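Local coordinates for protein Phospholipase/Carboxylesterase (Haliangium ochraceum, PDB 4Q82) that probably hydrolyses carboxylic ester bonds, as a serine hydrolase with an alpha/beta-hydrolase-like fold, at residues A[64-76]-A[117-130]. Sequence-based numbering, arbitrary orientation.
Sequences GNGFWEYLPPRYG and WSNERPFVVLSPQH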
loop_
_atom_site.group_PDB
_atom_site.type_symbol
_atom_site.label_atom_id
_atom_site.label_comp_id
_atom_site.label_asym_id
_atom_site.label_seq_id
_atom_site.Cartn_x
_atom_site.Cartn_y
_atom_site.Cartn_z
ATOM N N GLY A 64 -1.406 8.365 -14.597
ATOM C CA GLY A 64 -0.161 8.069 -15.291
ATOM C C GLY A 64 0.184 6.586 -15.235
ATOM O O GLY A 64 1.272 6.188 -15.652
ATOM N N ASN A 65 -0.749 5.786 -14.709
ATOM C CA ASN A 65 -0.632 4.332 -14.624
ATOM C C ASN A 65 -1.916 3.627 -15.032
ATOM O O ASN A 65 -3.008 4.076 -14.674
ATOM C CB ASN A 65 -0.316 3.873 -13.186
ATOM C CG ASN A 65 0.931 4.508 -12.623
ATOM O OD1 ASN A 65 0.913 5.668 -12.212
ATOM N ND2 ASN A 65 2.028 3.753 -12.601
ATOM N N GLY A 66 -1.805 2.496 -15.715
ATOM C CA GLY A 66 -2.915 1.549 -15.719
ATOM C C GLY A 66 -3.124 1.066 -14.275
ATOM O O GLY A 66 -2.171 1.022 -13.498
ATOM N N PHE A 67 -4.348 0.714 -13.900
ATOM C CA PHE A 67 -4.588 0.211 -12.538
ATOM C C PHE A 67 -5.838 -0.640 -12.441
ATOM O O PHE A 67 -6.739 -0.552 -13.294
ATOM C CB PHE A 67 -4.679 1.373 -11.536
ATOM C CG PHE A 67 -5.847 2.305 -11.760
ATOM C CD1 PHE A 67 -5.774 3.327 -12.699
ATOM C CD2 PHE A 67 -7.008 2.184 -10.995
ATOM C CE1 PHE A 67 -6.845 4.199 -12.886
ATOM C CE2 PHE A 67 -8.088 3.052 -11.184
ATOM C CZ PHE A 67 -7.999 4.060 -12.128
ATOM N N TRP A 68 -5.884 -1.464 -11.392
ATOM C CA TRP A 68 -7.100 -2.172 -10.994
ATOM C C TRP A 68 -7.874 -1.322 -10.016
ATOM O O TRP A 68 -7.311 -0.816 -9.053
ATOM C CB TRP A 68 -6.793 -3.533 -10.332
ATOM C CG TRP A 68 -6.280 -4.536 -11.314
ATOM C CD1 TRP A 68 -4.975 -4.839 -11.573
ATOM C CD2 TRP A 68 -7.061 -5.309 -12.228
ATOM N NE1 TRP A 68 -4.895 -5.786 -12.575
ATOM C CE2 TRP A 68 -6.165 -6.094 -12.988
ATOM C CE3 TRP A 68 -8.438 -5.430 -12.462
ATOM C CZ2 TRP A 68 -6.595 -6.979 -13.969
ATOM C CZ3 TRP A 68 -8.871 -6.327 -13.435
ATOM C CH2 TRP A 68 -7.953 -7.084 -14.177
ATOM N N GLU A 69 -9.175 -1.193 -10.257
ATOM C CA GLU A 69 -10.064 -0.425 -9.397
ATOM C C GLU A 69 -11.001 -1.362 -8.665
ATOM O O GLU A 69 -11.754 -2.112 -9.294
ATOM C CB GLU A 69 -10.853 0.585 -10.230
ATOM C CG GLU A 69 -11.986 1.266 -9.523
ATOM C CD GLU A 69 -12.989 1.805 -10.526
ATOM O OE1 GLU A 69 -12.729 2.869 -11.148
ATOM O OE2 GLU A 69 -14.024 1.133 -10.713
ATOM N N TYR A 70 -10.923 -1.352 -7.339
ATOM C CA TYR A 70 -11.891 -2.062 -6.507
ATOM C C TYR A 70 -12.730 -1.062 -5.712
ATOM O O TYR A 70 -12.185 -0.220 -4.990
ATOM C CB TYR A 70 -11.219 -3.048 -5.523
ATOM C CG TYR A 70 -12.262 -3.597 -4.559
ATOM C CD1 TYR A 70 -13.234 -4.493 -5.003
ATOM C CD2 TYR A 70 -12.310 -3.178 -3.231
ATOM C CE1 TYR A 70 -14.205 -5.003 -4.132
ATOM C CE2 TYR A 70 -13.302 -3.669 -2.350
ATOM C CZ TYR A 70 -14.232 -4.580 -2.817
ATOM O OH TYR A 70 -15.201 -5.066 -1.970
ATOM N N LEU A 71 -14.052 -1.163 -5.840
ATOM C CA LEU A 71 -14.967 -0.316 -5.081
ATOM C C LEU A 71 -15.667 -1.154 -4.018
ATOM O O LEU A 71 -16.093 -2.283 -4.279
ATOM C CB LEU A 71 -15.991 0.353 -6.006
ATOM C CG LEU A 71 -15.408 1.175 -7.155
ATOM C CD1 LEU A 71 -16.534 1.660 -8.057
ATOM C CD2 LEU A 71 -14.579 2.336 -6.648
ATOM N N PRO A 72 -15.741 -0.620 -2.791
ATOM C CA PRO A 72 -16.351 -1.330 -1.672
ATOM C C PRO A 72 -17.872 -1.292 -1.796
ATOM O O PRO A 72 -18.397 -0.481 -2.550
ATOM C CB PRO A 72 -15.885 -0.532 -0.454
ATOM C CG PRO A 72 -15.790 0.866 -0.977
ATOM C CD PRO A 72 -15.240 0.707 -2.392
ATOM N N PRO A 73 -18.566 -2.159 -1.062
ATOM C CA PRO A 73 -20.029 -2.235 -1.159
ATOM C C PRO A 73 -20.759 -0.899 -1.013
ATOM O O PRO A 73 -21.695 -0.632 -1.774
ATOM C CB PRO A 73 -20.388 -3.175 -0.013
ATOM C CG PRO A 73 -19.231 -4.126 0.015
ATOM C CD PRO A 73 -18.012 -3.278 -0.287
ATOM N N ARG A 74 -20.331 -0.065 -0.072
ATOM C CA ARG A 74 -21.037 1.186 0.187
ATOM C C ARG A 74 -20.430 2.398 -0.518
ATOM O O ARG A 74 -20.680 3.531 -0.109
ATOM C CB ARG A 74 -21.094 1.447 1.692
ATOM C CG ARG A 74 -21.886 0.400 2.455
ATOM C CD ARG A 74 -21.743 0.565 3.960
ATOM N NE ARG A 74 -21.640 -0.730 4.633
ATOM C CZ ARG A 74 -22.659 -1.367 5.203
ATOM N NH1 ARG A 74 -23.870 -0.827 5.200
ATOM N NH2 ARG A 74 -22.465 -2.544 5.787
ATOM N N TYR A 75 -19.643 2.170 -1.569
ATOM C CA TYR A 75 -19.037 3.278 -2.315
ATOM C C TYR A 75 -20.113 4.266 -2.780
ATOM O O TYR A 75 -21.177 3.858 -3.259
ATOM C CB TYR A 75 -18.232 2.779 -3.520
ATOM C CG TYR A 75 -17.545 3.911 -4.260
ATOM C CD1 TYR A 75 -16.445 4.556 -3.712
ATOM C CD2 TYR A 75 -18.020 4.358 -5.493
ATOM C CE1 TYR A 75 -15.813 5.612 -4.383
ATOM C CE2 TYR A 75 -17.404 5.410 -6.167
ATOM C CZ TYR A 75 -16.302 6.034 -5.608
ATOM O OH TYR A 75 -15.690 7.082 -6.269
ATOM N N GLY A 76 -19.860 5.556 -2.579
ATOM C CA GLY A 76 -20.828 6.585 -2.943
ATOM C C GLY A 76 -21.741 7.049 -1.813
ATOM O O GLY A 76 -22.246 8.175 -1.850
ATOM N N TRP A 117 -11.547 -11.255 -0.420
ATOM C CA TRP A 117 -11.446 -9.945 0.230
ATOM C C TRP A 117 -12.786 -9.608 0.883
ATOM O O TRP A 117 -13.767 -9.347 0.185
ATOM C CB TRP A 117 -11.052 -8.899 -0.817
ATOM C CG TRP A 117 -10.832 -7.496 -0.320
ATOM C CD1 TRP A 117 -11.767 -6.479 -0.261
ATOM C CD2 TRP A 117 -9.594 -6.938 0.136
ATOM N NE1 TRP A 117 -11.163 -5.325 0.201
ATOM C CE2 TRP A 117 -9.839 -5.587 0.462
ATOM C CE3 TRP A 117 -8.291 -7.455 0.301
ATOM C CZ2 TRP A 117 -8.837 -4.746 0.948
ATOM C CZ3 TRP A 117 -7.294 -6.618 0.785
ATOM C CH2 TRP A 117 -7.573 -5.270 1.099
ATOM N N SER A 118 -12.845 -9.649 2.213
ATOM C CA SER A 118 -14.121 -9.459 2.915
ATOM C C SER A 118 -14.896 -8.210 2.483
ATOM O O SER A 118 -14.324 -7.137 2.345
ATOM C CB SER A 118 -13.886 -9.391 4.426
ATOM O OG SER A 118 -15.089 -9.052 5.078
ATOM N N ASN A 119 -16.208 -8.365 2.287
ATOM C CA ASN A 119 -17.095 -7.247 2.013
ATOM C C ASN A 119 -17.191 -6.243 3.167
ATOM O O ASN A 119 -17.630 -5.111 2.962
ATOM C CB ASN A 119 -18.502 -7.765 1.653
ATOM C CG ASN A 119 -18.568 -8.296 0.227
ATOM O OD1 ASN A 119 -17.605 -8.146 -0.548
ATOM N ND2 ASN A 119 -19.713 -8.880 -0.145
ATOM N N GLU A 120 -16.746 -6.610 4.340
ATOM C CA GLU A 120 -16.705 -5.692 5.450
ATOM C C GLU A 120 -15.634 -4.605 5.307
ATOM O O GLU A 120 -15.683 -3.602 5.916
ATOM C CB GLU A 120 -16.528 -6.457 6.743
ATOM C CG GLU A 120 -17.636 -7.491 6.971
ATOM C CD GLU A 120 -19.025 -6.931 6.703
ATOM O OE1 GLU A 120 -19.405 -6.001 7.445
ATOM O OE2 GLU A 120 -19.747 -7.391 5.771
ATOM N N ARG A 121 -14.668 -4.869 4.470
ATOM C CA ARG A 121 -13.596 -3.900 4.272
ATOM C C ARG A 121 -14.074 -2.684 3.483
ATOM O O ARG A 121 -14.583 -2.826 2.363
ATOM C CB ARG A 121 -12.409 -4.574 3.588
ATOM C CG ARG A 121 -11.796 -5.609 4.544
ATOM C CD ARG A 121 -10.668 -6.453 3.893
ATOM N NE ARG A 121 -10.253 -7.491 4.844
ATOM C CZ ARG A 121 -9.452 -8.508 4.517
ATOM N NH1 ARG A 121 -9.014 -8.620 3.265
ATOM N NH2 ARG A 121 -9.112 -9.415 5.427
ATOM N N PRO A 122 -13.926 -1.490 4.076
ATOM C CA PRO A 122 -14.586 -0.294 3.524
ATOM C C PRO A 122 -13.762 0.491 2.505
ATOM O O PRO A 122 -14.267 1.517 2.017
ATOM C CB PRO A 122 -14.822 0.562 4.767
ATOM C CG PRO A 122 -13.631 0.245 5.633
ATOM C CD PRO A 122 -13.408 -1.252 5.435
ATOM N N PHE A 123 -12.555 0.021 2.190
ATOM C CA PHE A 123 -11.632 0.749 1.309
ATOM C C PHE A 123 -12.007 0.734 -0.167
ATOM O O PHE A 123 -12.334 -0.318 -0.722
ATOM C CB PHE A 123 -10.208 0.168 1.400
ATOM C CG PHE A 123 -9.751 -0.180 2.794
ATOM C CD1 PHE A 123 -9.110 0.762 3.591
ATOM C CD2 PHE A 123 -9.902 -1.479 3.283
ATOM C CE1 PHE A 123 -8.646 0.431 4.872
ATOM C CE2 PHE A 123 -9.452 -1.829 4.537
ATOM C CZ PHE A 123 -8.809 -0.879 5.354
ATOM N N VAL A 124 -11.892 1.886 -0.826
ATOM C CA VAL A 124 -11.567 1.876 -2.240
ATOM C C VAL A 124 -10.144 1.332 -2.336
ATOM O O VAL A 124 -9.260 1.823 -1.626
ATOM C CB VAL A 124 -11.646 3.285 -2.866
ATOM C CG1 VAL A 124 -11.079 3.283 -4.273
ATOM C CG2 VAL A 124 -13.100 3.782 -2.853
ATOM N N VAL A 125 -9.908 0.320 -3.174
ATOM C CA VAL A 125 -8.541 -0.216 -3.328
ATOM C C VAL A 125 -8.081 -0.032 -4.760
ATOM O O VAL A 125 -8.699 -0.572 -5.692
ATOM C CB VAL A 125 -8.437 -1.726 -2.955
ATOM C CG1 VAL A 125 -6.962 -2.201 -3.027
ATOM C CG2 VAL A 125 -8.966 -1.966 -1.536
ATOM N N LEU A 126 -7.016 0.740 -4.942
ATOM C CA LEU A 126 -6.457 0.947 -6.276
ATOM C C LEU A 126 -5.082 0.308 -6.369
ATOM O O LEU A 126 -4.240 0.508 -5.496
ATOM C CB LEU A 126 -6.345 2.438 -6.609
ATOM C CG LEU A 126 -7.613 3.261 -6.444
ATOM C CD1 LEU A 126 -7.336 4.705 -6.860
ATOM C CD2 LEU A 126 -8.751 2.687 -7.288
ATOM N N SER A 127 -4.843 -0.431 -7.441
ATOM C CA SER A 127 -3.575 -1.142 -7.590
ATOM C C SER A 127 -2.934 -0.785 -8.929
ATOM O O SER A 127 -3.181 -1.452 -9.945
ATOM C CB SER A 127 -3.801 -2.654 -7.480
ATOM O OG SER A 127 -4.390 -3.006 -6.219
ATOM N N PRO A 128 -2.123 0.287 -8.947
ATOM C CA PRO A 128 -1.520 0.729 -10.215
ATOM C C PRO A 128 -0.361 -0.142 -10.679
ATOM O O PRO A 128 0.342 -0.719 -9.850
ATOM C CB PRO A 128 -1.022 2.148 -9.897
ATOM C CG PRO A 128 -0.784 2.114 -8.378
ATOM C CD PRO A 128 -1.899 1.246 -7.849
ATOM N N GLN A 129 -0.142 -0.202 -11.991
ATOM C CA GLN A 129 0.993 -0.963 -12.513
ATOM C C GLN A 129 2.129 -0.011 -12.838
ATOM O O GLN A 129 1.928 1.015 -13.512
ATOM C CB GLN A 129 0.614 -1.754 -13.773
ATOM C CG GLN A 129 1.766 -2.607 -14.340
ATOM C CD GLN A 129 1.246 -3.660 -15.310
ATOM O OE1 GLN A 129 0.511 -3.347 -16.254
ATOM N NE2 GLN A 129 1.610 -4.919 -15.072
ATOM N N HIS A 130 3.316 -0.369 -12.372
ATOM C CA HIS A 130 4.520 0.369 -12.691
ATOM C C HIS A 130 5.147 -0.186 -13.957
ATOM O O HIS A 130 5.333 -1.402 -14.078
ATOM C CB HIS A 130 5.515 0.286 -11.529
ATOM C CG HIS A 130 6.846 0.876 -11.865
ATOM N ND1 HIS A 130 7.013 2.221 -12.113
ATOM C CD2 HIS A 130 8.057 0.299 -12.066
ATOM C CE1 HIS A 130 8.278 2.452 -12.429
ATOM N NE2 HIS A 130 8.933 1.302 -12.407
HETATM O O HOH W 1 0.965 1.626 -16.012
HETATM O O HOH W 2 -7.157 -2.794 -6.792
HETATM O O HOH W 3 -14.773 -4.905 0.672
#
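Strands 67-70 and 124-128 run antiparallel, their axes 4.4 Å apart. Trp68 with Ser127 and Tyr70 with Val125 are hydrogen-bonded pairs, each closed by two backbone bonds; Phe67–Pro128 and Glu69–Leu126, non-hydrogen-bonded, alternate with them. Proline is tolerated at 128 because a non-hydrogen-bonded pair asks for no N-H toward strand 67-70. Gln129 N donates to Gly66 O at 2.8 Å. The carboxamide of Asn65 adds a side-chain bond at the ladder's end: ND2 reaches Gln129 O at 2.9 Å almost in line (177°), but well above the carbonyl plane, and also meets Glu140. A water bridges Gly66 N to the same oxygen.

On one face Leu126 lies beside Phe67, its CD2 4.0 Å from Phe67 CE2, and packs on the aliphatic part of Glu69, whose carboxylate continues to Arg56 and Tyr152. On the other face Tyr70 packs obliquely against Val125, CD2 to CG2. With CG anti to the backbone N (chi1 172°), its ring is carried along until CE2 stands 3.7 Å from Trp117 NE1, the two rings oblique at 73°. Its hydroxyl bonds to Arg52 and to a water that also approaches the Ser118 and Arg121 carbonyls but cannot serve every acceptor in reach at once. At the start of strand 124-128, Val124 CG2 meets Tyr75 CD1 at 3.5 Å and also Pro72 CD; past the strands, Pro72 lays its ring against the Pro122 and Phe123 carbonyls.

A third water, held by Trp68 O, Val125 O and Ser127 OG, gives both carbonyls an additional donor. This antiparallel pairing joins the N-terminal strands to the parallel part of an alpha/beta-hydrolase-like sheet: backbone bonds fix the register, apolar contacts cover parts of both faces, and water and polar side chains meet further polar groups at the ladder's ends and within it.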